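PDB 2QIP: NYN domain-containing protein from Vibrio parahaemolyticus, which probably acts as an RNA nuclease of the NYN family. Local coordinates for residues V136-V141 / D154-I159. Residues are numbered along the deposited sequence; the frame is centred on the assembly and turned at random.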
ATOM      1  N   VAL A 136       3.850   6.417 -16.312  1.00 11.31           N
ATOM      2  CA  VAL A 136       4.602   6.242 -15.084  1.00 12.08           C
ATOM      3  C   VAL A 136       6.065   6.029 -15.418  1.00 11.79           C
ATOM      4  O   VAL A 136       6.414   5.135 -16.234  1.00 11.59           O
ATOM      5  CB  VAL A 136       4.063   5.057 -14.239  1.00 12.74           C
ATOM      6  CG1 VAL A 136       4.827   4.953 -12.916  1.00 14.23           C
ATOM      7  CG2 VAL A 136       2.541   5.240 -13.978  1.00 14.05           C
ATOM      8  N   THR A 137       6.912   6.861 -14.813  1.00 10.78           N
ATOM      9  CA  THR A 137       8.366   6.633 -14.838  1.00 11.10           C
ATOM     10  C   THR A 137       8.804   6.159 -13.460  1.00 11.03           C
ATOM     11  O   THR A 137       8.389   6.738 -12.449  1.00 12.18           O
ATOM     12  CB  THR A 137       9.136   7.926 -15.173  1.00 11.56           C
ATOM     13  OG1 THR A 137       8.758   8.381 -16.479  1.00 12.91           O
ATOM     14  CG2 THR A 137      10.667   7.735 -15.088  1.00 12.96           C
ATOM     15  N   VAL A 138       9.645   5.124 -13.427  1.00 10.70           N
ATOM     16  CA  VAL A 138      10.264   4.639 -12.200  1.00 11.25           C
ATOM     17  C   VAL A 138      11.736   4.971 -12.230  1.00 10.73           C
ATOM     18  O   VAL A 138      12.386   4.729 -13.250  1.00 11.02           O
ATOM     19  CB  VAL A 138      10.056   3.113 -12.033  1.00 11.43           C
ATOM     20  CG1 VAL A 138      10.927   2.542 -10.901  1.00 12.85           C
ATOM     21  CG2 VAL A 138       8.574   2.808 -11.777  1.00 11.45           C
ATOM     22  N   TYR A 139      12.238   5.541 -11.129  1.00 11.04           N
ATOM     23  CA  TYR A 139      13.681   5.666 -10.900  1.00 10.75           C
ATOM     24  C   TYR A 139      14.026   4.654  -9.821  1.00 11.39           C
ATOM     25  O   TYR A 139      13.381   4.647  -8.761  1.00 12.58           O
ATOM     26  CB  TYR A 139      14.048   7.059 -10.371  1.00 11.66           C
ATOM     27  CG  TYR A 139      14.085   8.159 -11.398  1.00 11.25           C
ATOM     28  CD1 TYR A 139      15.293   8.810 -11.704  1.00 14.24           C
ATOM     29  CD2 TYR A 139      12.917   8.598 -12.036  1.00 12.29           C
ATOM     30  CE1 TYR A 139      15.345   9.851 -12.620  1.00 13.68           C
ATOM     31  CE2 TYR A 139      12.962   9.626 -12.960  1.00 12.07           C
ATOM     32  CZ  TYR A 139      14.182  10.245 -13.264  1.00 12.92           C
ATOM     33  OH  TYR A 139      14.220  11.266 -14.189  1.00 14.35           O
ATOM     34  N   GLY A 140      15.040   3.826 -10.077  1.00 11.91           N
ATOM     35  CA  GLY A 140      15.436   2.818  -9.101  1.00 13.07           C
ATOM     36  C   GLY A 140      16.872   2.391  -9.314  1.00 13.34           C
ATOM     37  O   GLY A 140      17.391   2.517 -10.420  1.00 13.66           O
ATOM     38  N   VAL A 141      17.511   1.886  -8.253  1.00 14.13           N
ATOM     39  CA  VAL A 141      18.860   1.315  -8.359  1.00 15.18           C
ATOM     40  C   VAL A 141      18.704  -0.015  -9.121  1.00 15.41           C
ATOM     41  O   VAL A 141      18.045  -0.919  -8.617  1.00 16.04           O
ATOM     42  CB  VAL A 141      19.439   1.071  -6.964  1.00 15.23           C
ATOM     43  CG1 VAL A 141      20.741   0.287  -7.062  1.00 16.94           C
ATOM     44  CG2 VAL A 141      19.664   2.403  -6.272  1.00 15.84           C
ATOM     45  N   ASP A 154       6.170   2.822 -17.837  1.00 12.57           N
ATOM     46  CA  ASP A 154       6.362   3.318 -19.188  1.00 13.33           C
ATOM     47  C   ASP A 154       7.824   3.614 -19.504  1.00 13.51           C
ATOM     48  O   ASP A 154       8.275   3.379 -20.623  1.00 15.00           O
ATOM     49  CB  ASP A 154       5.464   4.523 -19.441  1.00 13.07           C
ATOM     50  CG  ASP A 154       4.012   4.152 -19.319  1.00 14.56           C
ATOM     51  OD1 ASP A 154       3.481   3.521 -20.261  1.00 17.81           O
ATOM     52  OD2 ASP A 154       3.421   4.423 -18.263  1.00 14.12           O
ATOM     53  N   ASN A 155       8.552   4.144 -18.524  1.00 13.20           N
ATOM     54  CA  ASN A 155       9.978   4.443 -18.658  1.00 13.51           C
ATOM     55  C   ASN A 155      10.637   4.110 -17.351  1.00 12.44           C
ATOM     56  O   ASN A 155      10.044   4.274 -16.289  1.00 12.39           O
ATOM     57  CB  ASN A 155      10.180   5.942 -18.950  1.00 15.13           C
ATOM     58  CG  ASN A 155       9.614   6.352 -20.297  1.00 18.84           C
ATOM     59  OD1 ASN A 155      10.345   6.390 -21.318  1.00 23.32           O
ATOM     60  ND2 ASN A 155       8.315   6.644 -20.332  1.00 18.08           N
ATOM     61  N   PHE A 156      11.886   3.669 -17.440  1.00 12.86           N
ATOM     62  CA  PHE A 156      12.694   3.378 -16.268  1.00 12.56           C
ATOM     63  C   PHE A 156      13.999   4.159 -16.372  1.00 12.96           C
ATOM     64  O   PHE A 156      14.646   4.154 -17.426  1.00 14.47           O
ATOM     65  CB  PHE A 156      12.999   1.880 -16.139  1.00 12.77           C
ATOM     66  CG  PHE A 156      13.978   1.557 -15.027  1.00 13.62           C
ATOM     67  CD1 PHE A 156      13.602   1.699 -13.694  1.00 13.89           C
ATOM     68  CD2 PHE A 156      15.278   1.135 -15.311  1.00 13.80           C
ATOM     69  CE1 PHE A 156      14.495   1.426 -12.668  1.00 15.41           C
ATOM     70  CE2 PHE A 156      16.191   0.869 -14.264  1.00 15.60           C
ATOM     71  CZ  PHE A 156      15.788   0.998 -12.952  1.00 15.29           C
ATOM     72  N   VAL A 157      14.374   4.832 -15.290  1.00 12.57           N
ATOM     73  CA  VAL A 157      15.638   5.561 -15.260  1.00 12.87           C
ATOM     74  C   VAL A 157      16.482   5.005 -14.115  1.00 12.65           C
ATOM     75  O   VAL A 157      16.023   4.936 -12.957  1.00 12.89           O
ATOM     76  CB  VAL A 157      15.429   7.077 -15.061  1.00 13.72           C
ATOM     77  CG1 VAL A 157      16.800   7.799 -14.975  1.00 13.77           C
ATOM     78  CG2 VAL A 157      14.561   7.676 -16.183  1.00 14.06           C
ATOM     79  N   ALA A 158      17.710   4.603 -14.436  1.00 13.54           N
ATOM     80  CA  ALA A 158      18.591   4.032 -13.423  1.00 14.26           C
ATOM     81  C   ALA A 158      19.059   5.052 -12.405  1.00 14.99           C
ATOM     82  O   ALA A 158      19.504   6.127 -12.779  1.00 15.65           O
ATOM     83  CB  ALA A 158      19.802   3.452 -14.094  1.00 15.33           C
ATOM     84  N   ILE A 159      18.978   4.706 -11.116  1.00 13.98           N
ATOM     85  CA  ILE A 159      19.699   5.470 -10.088  1.00 14.73           C
ATOM     86  C   ILE A 159      21.088   4.859 -10.060  1.00 15.37           C
ATOM     87  O   ILE A 159      21.277   3.757  -9.575  1.00 16.06           O
ATOM     88  CB  ILE A 159      19.038   5.383  -8.712  1.00 13.78           C
ATOM     89  CG1 ILE A 159      17.634   6.007  -8.761  1.00 13.72           C
ATOM     90  CG2 ILE A 159      19.918   6.069  -7.617  1.00 14.61           C
ATOM     91  CD1 ILE A 159      16.871   5.862  -7.438  1.00 14.05           C
TER
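Val138 and Gly140 turn their N-H and C=O groups toward segment 154-159, and each bonds two of its residues, the pattern of parallel strands. Val138 N reaches Asn155 O at 3.0 Å, and Val138 O accepts Val157 N at 2.9 Å. Gly140 N meets Val157 O, while Ile159 N approaches Gly140 O almost straight (178° at the hydrogen) but from above the carbonyl plane, as the strands end. At the other end, the Asp154 carboxylate continues the pairing, OD2 taking Val136 N at 2.8 Å on its anti side; Gln129 holds the same oxygen.

On one face, Val157 lies under the Tyr139 ring; beta-branching suits an extended strand, and here the branched CB itself sits 3.7 Å from the ring centroid in a CH-pi contact. With CG1 anti to the backbone N (chi1 178°), that methyl comes 3.4 Å from Tyr139 CE1. On the other face, the edge of the Phe156 ring meets Val138 CG1, and Phe156 CZ comes 3.4 Å from Gly140 O; with no side chain at Gly140, Phe156 CE1 can lie close to its backbone.

Helix 147-152 makes the crossover of this beta-alpha-beta unit. Strand 155-158 is outermost in the chain's parallel sheet; strand 111-115 flanks 135-140 on its other side, and Val141 and Ile159 pack on helix 18-29.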